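Local structure of endo-pectate lyase (Erwinia chrysanthemi, 3B4N) at residues 209-215 against 241-247; 25-29 against 186-190; 190-194 against 216-220. The protein cleaves polygalacturonate by calcium-dependent elimination, leaving unsaturated non-reducing ends, and probably also depolymerises highly methylated pectins in an endo fashion. One frame throughout, in Å; residues are numbered along the deposited sequence.

Contact 1 (209-215 against 241-247). With CA (calcium ion), chain C.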
loop_
_atom_site.group_PDB
_atom_site.type_symbol
_atom_site.label_atom_id
_atom_site.label_comp_id
_atom_site.label_asym_id
_atom_site.label_seq_id
_atom_site.Cartn_x
_atom_site.Cartn_y
_atom_site.Cartn_z
ATOM N N GLY A 209 -3.581 -3.298 2.445
ATOM C CA GLY A 209 -3.977 -2.603 1.232
ATOM C C GLY A 209 -3.384 -3.292 0.012
ATOM O O GLY A 209 -2.426 -4.061 0.120
ATOM N N ILE A 210 -3.954 -3.006 -1.154
ATOM C CA ILE A 210 -3.494 -3.583 -2.417
ATOM C C ILE A 210 -3.419 -2.426 -3.401
ATOM O O ILE A 210 -4.411 -1.734 -3.597
ATOM C CB ILE A 210 -4.500 -4.627 -2.963
ATOM C CG1 ILE A 210 -4.707 -5.762 -1.950
ATOM C CG2 ILE A 210 -3.994 -5.176 -4.290
ATOM C CD1 ILE A 210 -3.537 -6.691 -1.790
ATOM N N ALA A 211 -2.250 -2.197 -3.997
ATOM C CA ALA A 211 -2.104 -1.103 -4.948
ATOM C C ALA A 211 -1.654 -1.611 -6.310
ATOM O O ALA A 211 -0.566 -2.157 -6.463
ATOM C CB ALA A 211 -1.113 -0.070 -4.417
ATOM N N HIS A 212 -2.505 -1.403 -7.302
ATOM C CA HIS A 212 -2.216 -1.835 -8.648
ATOM C C HIS A 212 -1.738 -0.683 -9.516
ATOM O O HIS A 212 -2.141 0.459 -9.335
ATOM C CB HIS A 212 -3.486 -2.422 -9.277
ATOM C CG HIS A 212 -3.272 -3.017 -10.635
ATOM N ND1 HIS A 212 -2.558 -4.178 -10.830
ATOM C CD2 HIS A 212 -3.677 -2.611 -11.862
ATOM C CE1 HIS A 212 -2.534 -4.466 -12.119
ATOM N NE2 HIS A 212 -3.205 -3.531 -12.767
ATOM N N ASN A 213 -0.827 -0.982 -10.429
ATOM C CA ASN A 213 -0.420 0.018 -11.400
ATOM C C ASN A 213 -0.111 -0.773 -12.656
ATOM O O ASN A 213 0.110 -1.977 -12.594
ATOM C CB ASN A 213 0.782 0.857 -10.952
ATOM C CG ASN A 213 0.704 2.278 -11.506
ATOM O OD1 ASN A 213 -0.086 2.548 -12.413
ATOM N ND2 ASN A 213 1.518 3.186 -10.975
ATOM N N ALA A 214 -0.123 -0.114 -13.802
ATOM C CA ALA A 214 0.131 -0.842 -15.034
ATOM C C ALA A 214 0.825 0.005 -16.068
ATOM O O ALA A 214 0.627 1.217 -16.134
ATOM C CB ALA A 214 -1.182 -1.364 -15.602
ATOM N N LYS A 215 1.653 -0.644 -16.876
ATOM C CA LYS A 215 2.328 0.063 -17.943
ATOM C C LYS A 215 1.209 0.450 -18.902
ATOM O O LYS A 215 0.317 -0.357 -19.187
ATOM C CB LYS A 215 3.342 -0.853 -18.632
ATOM C CG LYS A 215 3.967 -0.261 -19.890
ATOM C CD LYS A 215 5.160 -1.081 -20.365
ATOM C CE LYS A 215 6.427 -0.757 -19.571
ATOM N NZ LYS A 215 6.299 -0.993 -18.103
ATOM N N PHE A 241 1.246 -4.911 2.786
ATOM C CA PHE A 241 0.764 -4.027 1.723
ATOM C C PHE A 241 1.277 -4.702 0.448
ATOM O O PHE A 241 2.458 -5.039 0.347
ATOM C CB PHE A 241 1.416 -2.658 1.923
ATOM C CG PHE A 241 1.128 -1.655 0.840
ATOM C CD1 PHE A 241 -0.168 -1.430 0.386
ATOM C CD2 PHE A 241 2.155 -0.864 0.337
ATOM C CE1 PHE A 241 -0.440 -0.427 -0.551
ATOM C CE2 PHE A 241 1.892 0.148 -0.602
ATOM C CZ PHE A 241 0.599 0.361 -1.039
ATOM N N THR A 242 0.390 -4.903 -0.516
ATOM C CA THR A 242 0.751 -5.607 -1.738
ATOM C C THR A 242 0.634 -4.779 -2.993
ATOM O O THR A 242 -0.380 -4.121 -3.217
ATOM C CB THR A 242 -0.135 -6.849 -1.892
ATOM O OG1 THR A 242 0.111 -7.725 -0.791
ATOM C CG2 THR A 242 0.147 -7.584 -3.204
ATOM N N LEU A 243 1.684 -4.827 -3.805
ATOM C CA LEU A 243 1.704 -4.117 -5.073
ATOM C C LEU A 243 1.486 -5.136 -6.176
ATOM O O LEU A 243 2.124 -6.191 -6.186
ATOM C CB LEU A 243 3.050 -3.423 -5.302
ATOM C CG LEU A 243 3.483 -2.374 -4.274
ATOM C CD1 LEU A 243 4.738 -1.693 -4.766
ATOM C CD2 LEU A 243 2.375 -1.359 -4.048
ATOM N N THR A 244 0.580 -4.825 -7.092
ATOM C CA THR A 244 0.294 -5.718 -8.211
ATOM C C THR A 244 0.506 -4.963 -9.513
ATOM O O THR A 244 0.443 -3.736 -9.556
ATOM C CB THR A 244 -1.160 -6.243 -8.157
ATOM O OG1 THR A 244 -2.075 -5.153 -8.293
ATOM C CG2 THR A 244 -1.422 -6.940 -6.837
ATOM N N GLY A 245 0.769 -5.703 -10.581
ATOM C CA GLY A 245 0.975 -5.052 -11.861
ATOM C C GLY A 245 2.410 -4.615 -12.084
ATOM O O GLY A 245 3.345 -5.349 -11.754
ATOM N N GLU A 246 2.573 -3.428 -12.663
ATOM C CA GLU A 246 3.887 -2.858 -12.955
ATOM C C GLU A 246 4.000 -1.529 -12.214
ATOM O O GLU A 246 3.143 -0.661 -12.366
ATOM C CB GLU A 246 4.047 -2.607 -14.462
ATOM C CG GLU A 246 3.971 -3.848 -15.352
ATOM C CD GLU A 246 2.551 -4.281 -15.649
ATOM O OE1 GLU A 246 1.755 -3.441 -16.118
ATOM O OE2 GLU A 246 2.232 -5.468 -15.422
ATOM N N HIS A 247 5.073 -1.368 -11.440
ATOM C CA HIS A 247 5.304 -0.164 -10.643
ATOM C C HIS A 247 6.659 0.490 -10.878
ATOM O O HIS A 247 7.600 -0.148 -11.359
ATOM C CB HIS A 247 5.204 -0.519 -9.165
ATOM C CG HIS A 247 3.817 -0.848 -8.722
ATOM N ND1 HIS A 247 3.012 0.065 -8.077
ATOM C CD2 HIS A 247 3.082 -1.977 -8.850
ATOM C CE1 HIS A 247 1.838 -0.489 -7.824
ATOM N NE2 HIS A 247 1.857 -1.729 -8.283
HETATM CA CA CA C . -1.375 4.251 -13.289
HETATM O O HOH W 1 3.740 2.544 -9.264
HETATM O O HOH W 2 0.355 5.822 -12.631
HETATM O O HOH W 3 -0.187 3.764 -15.295
#

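Contact 2 (25-29 against 186-190)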
loop_
_atom_site.group_PDB
_atom_site.type_symbol
_atom_site.label_atom_id
_atom_site.label_comp_id
_atom_site.label_asym_id
_atom_site.label_seq_id
_atom_site.Cartn_x
_atom_site.Cartn_y
_atom_site.Cartn_z
ATOM N N MET A 25 -12.381 -6.818 1.767
ATOM C CA MET A 25 -12.563 -6.286 0.421
ATOM C C MET A 25 -11.843 -7.209 -0.544
ATOM O O MET A 25 -10.877 -7.883 -0.181
ATOM C CB MET A 25 -12.000 -4.871 0.303
ATOM C CG MET A 25 -12.785 -3.856 1.103
ATOM S SD MET A 25 -12.009 -2.244 1.038
ATOM C CE MET A 25 -12.328 -1.816 -0.567
ATOM N N LEU A 26 -12.305 -7.220 -1.785
ATOM C CA LEU A 26 -11.742 -8.072 -2.820
ATOM C C LEU A 26 -11.330 -7.297 -4.065
ATOM O O LEU A 26 -11.990 -6.333 -4.446
ATOM C CB LEU A 26 -12.796 -9.108 -3.238
ATOM C CG LEU A 26 -12.655 -9.777 -4.608
ATOM C CD1 LEU A 26 -11.491 -10.738 -4.571
ATOM C CD2 LEU A 26 -13.951 -10.510 -4.976
ATOM N N SER A 27 -10.236 -7.722 -4.690
ATOM C CA SER A 27 -9.807 -7.126 -5.954
ATOM C C SER A 27 -9.264 -8.229 -6.857
ATOM O O SER A 27 -8.377 -8.977 -6.472
ATOM C CB SER A 27 -8.730 -6.064 -5.754
ATOM O OG SER A 27 -8.460 -5.430 -6.998
ATOM N N GLN A 28 -9.801 -8.331 -8.069
ATOM C CA GLN A 28 -9.351 -9.357 -9.002
ATOM C C GLN A 28 -8.275 -8.822 -9.945
ATOM O O GLN A 28 -8.479 -7.806 -10.604
ATOM C CB GLN A 28 -10.541 -9.865 -9.813
ATOM C CG GLN A 28 -11.748 -10.235 -8.961
ATOM C CD GLN A 28 -12.922 -10.718 -9.789
ATOM O OE1 GLN A 28 -12.837 -11.739 -10.470
ATOM N NE2 GLN A 28 -14.027 -9.983 -9.736
ATOM N N LYS A 29 -7.139 -9.511 -10.013
ATOM C CA LYS A 29 -6.030 -9.102 -10.881
ATOM C C LYS A 29 -5.256 -10.293 -11.461
ATOM O O LYS A 29 -4.668 -11.078 -10.718
ATOM C CB LYS A 29 -5.044 -8.218 -10.101
ATOM C CG LYS A 29 -5.571 -6.857 -9.658
ATOM C CD LYS A 29 -5.628 -5.863 -10.811
ATOM C CE LYS A 29 -7.055 -5.469 -11.130
ATOM N NZ LYS A 29 -7.754 -4.966 -9.916
ATOM N N ASN A 186 -6.164 -0.839 4.858
ATOM C CA ASN A 186 -6.953 -1.608 3.905
ATOM C C ASN A 186 -7.580 -0.759 2.808
ATOM O O ASN A 186 -8.800 -0.705 2.654
ATOM C CB ASN A 186 -8.039 -2.425 4.600
ATOM C CG ASN A 186 -8.623 -3.471 3.678
ATOM O OD1 ASN A 186 -7.900 -4.052 2.861
ATOM N ND2 ASN A 186 -9.923 -3.723 3.796
ATOM N N VAL A 187 -6.725 -0.092 2.047
ATOM C CA VAL A 187 -7.182 0.713 0.927
ATOM C C VAL A 187 -6.716 -0.016 -0.328
ATOM O O VAL A 187 -5.633 -0.605 -0.354
ATOM C CB VAL A 187 -6.609 2.150 0.974
ATOM C CG1 VAL A 187 -6.916 2.872 -0.340
ATOM C CG2 VAL A 187 -7.249 2.916 2.143
ATOM N N ILE A 188 -7.563 -0.007 -1.351
ATOM C CA ILE A 188 -7.249 -0.669 -2.610
ATOM C C ILE A 188 -7.239 0.371 -3.715
ATOM O O ILE A 188 -8.215 1.095 -3.888
ATOM C CB ILE A 188 -8.294 -1.744 -2.950
ATOM C CG1 ILE A 188 -8.242 -2.856 -1.899
ATOM C CG2 ILE A 188 -8.052 -2.296 -4.358
ATOM C CD1 ILE A 188 -9.232 -3.986 -2.139
ATOM N N TRP A 189 -6.118 0.467 -4.422
ATOM C CA TRP A 189 -5.990 1.406 -5.544
ATOM C C TRP A 189 -6.067 0.544 -6.802
ATOM O O TRP A 189 -5.166 -0.251 -7.064
ATOM C CB TRP A 189 -4.637 2.124 -5.504
ATOM C CG TRP A 189 -4.465 3.131 -4.389
ATOM C CD1 TRP A 189 -4.571 4.489 -4.489
ATOM C CD2 TRP A 189 -4.078 2.860 -3.033
ATOM N NE1 TRP A 189 -4.262 5.084 -3.289
ATOM C CE2 TRP A 189 -3.957 4.106 -2.378
ATOM C CE3 TRP A 189 -3.816 1.686 -2.312
ATOM C CZ2 TRP A 189 -3.581 4.210 -1.037
ATOM C CZ3 TRP A 189 -3.443 1.792 -0.972
ATOM C CH2 TRP A 189 -3.329 3.046 -0.353
ATOM N N GLU A 190 -7.131 0.700 -7.584
ATOM C CA GLU A 190 -7.303 -0.113 -8.793
ATOM C C GLU A 190 -6.309 0.191 -9.924
ATOM O O GLU A 190 -6.017 -0.674 -10.758
ATOM C CB GLU A 190 -8.755 -0.016 -9.277
ATOM C CG GLU A 190 -9.770 -0.725 -8.352
ATOM C CD GLU A 190 -9.615 -2.247 -8.317
ATOM O OE1 GLU A 190 -9.187 -2.835 -9.333
ATOM O OE2 GLU A 190 -9.943 -2.869 -7.281
#

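Contact 3 (190-194 against 216-220). With CA (calcium ion), chain C.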
loop_
_atom_site.group_PDB
_atom_site.type_symbol
_atom_site.label_atom_id
_atom_site.label_comp_id
_atom_site.label_asym_id
_atom_site.label_seq_id
_atom_site.Cartn_x
_atom_site.Cartn_y
_atom_site.Cartn_z
ATOM N N GLU A 190 -7.131 0.700 -7.584
ATOM C CA GLU A 190 -7.303 -0.113 -8.793
ATOM C C GLU A 190 -6.309 0.191 -9.924
ATOM O O GLU A 190 -6.017 -0.674 -10.758
ATOM C CB GLU A 190 -8.755 -0.016 -9.277
ATOM C CG GLU A 190 -9.770 -0.725 -8.352
ATOM C CD GLU A 190 -9.615 -2.247 -8.317
ATOM O OE1 GLU A 190 -9.187 -2.835 -9.333
ATOM O OE2 GLU A 190 -9.943 -2.869 -7.281
ATOM N N ASP A 191 -5.788 1.413 -9.943
ATOM C CA ASP A 191 -4.773 1.840 -10.908
ATOM C C ASP A 191 -4.290 3.190 -10.406
ATOM O O ASP A 191 -4.914 4.217 -10.664
ATOM C CB ASP A 191 -5.345 1.994 -12.327
ATOM C CG ASP A 191 -4.261 2.300 -13.370
ATOM O OD1 ASP A 191 -3.153 2.732 -12.993
ATOM O OD2 ASP A 191 -4.519 2.118 -14.582
ATOM N N ILE A 192 -3.184 3.184 -9.673
ATOM C CA ILE A 192 -2.630 4.409 -9.127
ATOM C C ILE A 192 -2.524 5.470 -10.211
ATOM O O ILE A 192 -2.066 5.176 -11.318
ATOM C CB ILE A 192 -1.220 4.164 -8.575
ATOM C CG1 ILE A 192 -1.282 3.228 -7.368
ATOM C CG2 ILE A 192 -0.567 5.496 -8.215
ATOM C CD1 ILE A 192 0.084 2.749 -6.918
ATOM N N CYS A 193 -2.953 6.689 -9.901
ATOM C CA CYS A 193 -2.861 7.783 -10.857
ATOM C C CYS A 193 -1.505 8.476 -10.636
ATOM O O CYS A 193 -0.474 7.932 -11.035
ATOM C CB CYS A 193 -4.047 8.740 -10.673
ATOM S SG CYS A 193 -4.064 10.127 -11.850
ATOM N N GLU A 194 -1.471 9.638 -9.988
ATOM C CA GLU A 194 -0.186 10.317 -9.767
ATOM C C GLU A 194 0.684 9.501 -8.814
ATOM O O GLU A 194 1.875 9.285 -9.047
ATOM C CB GLU A 194 -0.409 11.714 -9.189
ATOM C CG GLU A 194 -1.034 12.710 -10.155
ATOM C CD GLU A 194 -0.187 12.949 -11.398
ATOM O OE1 GLU A 194 1.060 12.928 -11.294
ATOM O OE2 GLU A 194 -0.768 13.177 -12.480
ATOM N N ASP A 216 1.245 1.693 -19.366
ATOM C CA ASP A 216 0.246 2.216 -20.290
ATOM C C ASP A 216 -1.114 2.422 -19.613
ATOM O O ASP A 216 -2.127 2.597 -20.281
ATOM C CB ASP A 216 0.118 1.275 -21.498
ATOM C CG ASP A 216 -0.646 1.895 -22.648
ATOM O OD1 ASP A 216 -0.546 3.125 -22.831
ATOM O OD2 ASP A 216 -1.332 1.151 -23.386
ATOM N N GLY A 217 -1.135 2.411 -18.280
ATOM C CA GLY A 217 -2.382 2.619 -17.560
ATOM C C GLY A 217 -2.686 4.087 -17.296
ATOM O O GLY A 217 -2.057 4.980 -17.868
ATOM N N TYR A 218 -3.656 4.352 -16.425
ATOM C CA TYR A 218 -4.019 5.730 -16.110
ATOM C C TYR A 218 -2.886 6.433 -15.390
ATOM O O TYR A 218 -2.294 5.870 -14.469
ATOM C CB TYR A 218 -5.268 5.788 -15.228
ATOM C CG TYR A 218 -6.541 5.439 -15.946
ATOM C CD1 TYR A 218 -6.979 4.120 -16.024
ATOM C CD2 TYR A 218 -7.313 6.431 -16.546
ATOM C CE1 TYR A 218 -8.165 3.795 -16.681
ATOM C CE2 TYR A 218 -8.495 6.117 -17.205
ATOM C CZ TYR A 218 -8.915 4.800 -17.265
ATOM O OH TYR A 218 -10.099 4.490 -17.894
ATOM N N GLY A 219 -2.590 7.661 -15.802
ATOM C CA GLY A 219 -1.521 8.411 -15.176
ATOM C C GLY A 219 -0.177 8.272 -15.866
ATOM O O GLY A 219 0.797 8.894 -15.449
ATOM N N GLY A 220 -0.117 7.452 -16.910
ATOM C CA GLY A 220 1.131 7.276 -17.637
ATOM C C GLY A 220 2.030 6.189 -17.081
ATOM O O GLY A 220 1.571 5.287 -16.383
HETATM CA CA CA C . -1.375 4.251 -13.289
HETATM O O HOH W 2 0.355 5.822 -12.631
HETATM O O HOH W 3 -0.187 3.764 -15.295
#

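Contact 1 (209-215 against 241-247)
Ile210, Ala211 and His212 pair in parallel with Thr242, Leu243 and Thr244, the short strand axes 4.7 Å apart, and backbone bonding runs on through Asn213 to Glu246, Glu246 N donating to Asn213 O. On one face Ala211 CB lies 3.7 Å from Leu243 CD2 and also meets Phe241 CZ. On the other, Ile210 and Thr242 run side by side, Ile210 CD1 squeezed to 3.4 Å from Thr242 CB. Next along that face, Thr244 OG1 sits at the edge of the His212 ring, hydrogen-bonded to ND1 at 2.8 Å; chi1 of 63° sets this hydroxyl between the backbone N and carbonyl carbon of Thr244. The His247 ring is sandwiched between Leu243 CB and, on its opposite face, Asn213 CB, a CH-pi contact. His247 NE2 and Asn213 N grip Thr244 O from opposite faces of its plane. Past the corner at Gly245, Glu246 OE1 accepts Lys215 N at 2.9 Å through its anti lone pair. Asn213 OD1, ending strand 210-213, binds calcium at 2.3 Å. Strands 181-189 and 271-274 continue the pairing on either side of these beta-helix rungs; Tyr34 of strand 32-39 packs on Ile210, Thr242 and Thr244, and Val225 and Ile277 receive Leu243 and His247.

Contact 2 (25-29 against 186-190)
The Glu190 carboxylate takes one partner from 25-29 on each oxygen: Ser27 OG donates to OE2 at 3.0 Å, and Lys29 NZ forms a salt bridge with OE1 at 2.6 Å. Both donors come in on the syn side of their oxygens, somewhat out of the carboxylate plane. The side chain of Trp189 leaves the backbone on the side away from 25-29, where Val187 CG1 covers one face of its ring. Glu190 bends at chi2, which brings its acid group across to the facing strand 22-29. The Lys29 chain is folded more strongly, with bends at its second, third and fourth torsions, and the curled chain crosses Glu190 obliquely; its NZ also makes a weak bond to Ser27 OG. Arg165 completes the cluster with a second salt bridge to Glu190 OE2 and a hydrogen bond to Leu26 O, an arrangement that would probably favour the ionised acid. Farther along, the contact turns apolar. Ile188 and Met25 slide past each other in opposite directions, Ile188 CD1 resting 3.8 Å from Met25 CB, while Ile188 CG2 faces Ser27 CB. A bend at chi3 (71°) folds the Met25 methyl back near Ile188 CD1, and the sulfur SD lies 3.8 Å from Asn186 ND2, whose own weak bond goes to Gly36 O. No backbone bond joins the segments: their strand axes stay 8.7 Å apart at 20°, so the joint is made chiefly by side chains. Strand 22-29 is the edge of an antiparallel sheet in the N-terminal region, whose three- and four-stranded sheets are consistent with a fibronectin type III sandwich; here that domain docks on a face of the right-handed parallel beta-helix.

Contact 3 (190-194 against 216-220)
Asp191 and Tyr218 meet both directly and through a shared calcium ion, and this is the tight part of the contact. Asp191 OD1 binds the metal at 2.4 Å, while its partner oxygen OD2 accepts Tyr218 N at 3.0 Å, from 40° above the carboxylate plane. Each oxygen therefore has its own task, and the bond from the backbone holds the carboxylate in position for the ion. With CG anti to the backbone N (chi1 -174°), Asp191 extends toward the 216-220 loop and crosses Tyr218 at about a right angle. OD2 lies in the plane of the tyrosine ring at its edge, 3.5 Å from CD1, the two flat groups being turned 77° apart. Two backbone carbonyls complete the protein grip from these loops: Ile192 O binds calcium at 2.3 Å and Tyr218 O at 2.2 Å, so these two acceptors are held near each other by the cation between them. The other side is looser and mediated by water. Gly219 approaches Cys193 without a direct bond, and two metal-bound waters tie down the surrounding backbone, one donating to Cys193 O at 2.8 Å and the other to Gly220 O at 2.6 Å. A type II turn from Gly217 to Gly220 shapes the second loop and presents Tyr218 O to the ion, while the Tyr218 ring reaches the exposed surface. The 190-194 loop is braced by the disulfide from Cys193 to Cys143. With Asn213 OD1 as the sixth ligand, this calcium site of a family 3 polysaccharide lyase is built where two neighbouring beta-helix strands, 181-189 and 210-213, run into loops, Asn213 ending the second.

Along the chain, contact 2 closes at 186-190 before contact 1 opens at 209-215, whereas contacts 1 and 3 interleave, 190-194 and 216-220 flanking 209-215. The centre of contact 1 lies about 10 Å from those of contacts 2 and 3, which are themselves about 14 Å apart. Strands 181-189 and 210-213 are neighbours in the beta-helix, probably bonded through Trp189 to Ile210 and His212, so the N-terminal sheet packs on the strand next to contact 1, Lys29 also touching His212. Glu190 belongs to both contacts 2 and 3. Contacts 1 and 3 share the calcium ion and two waters, linking the beta-helix core to its metal-binding loops.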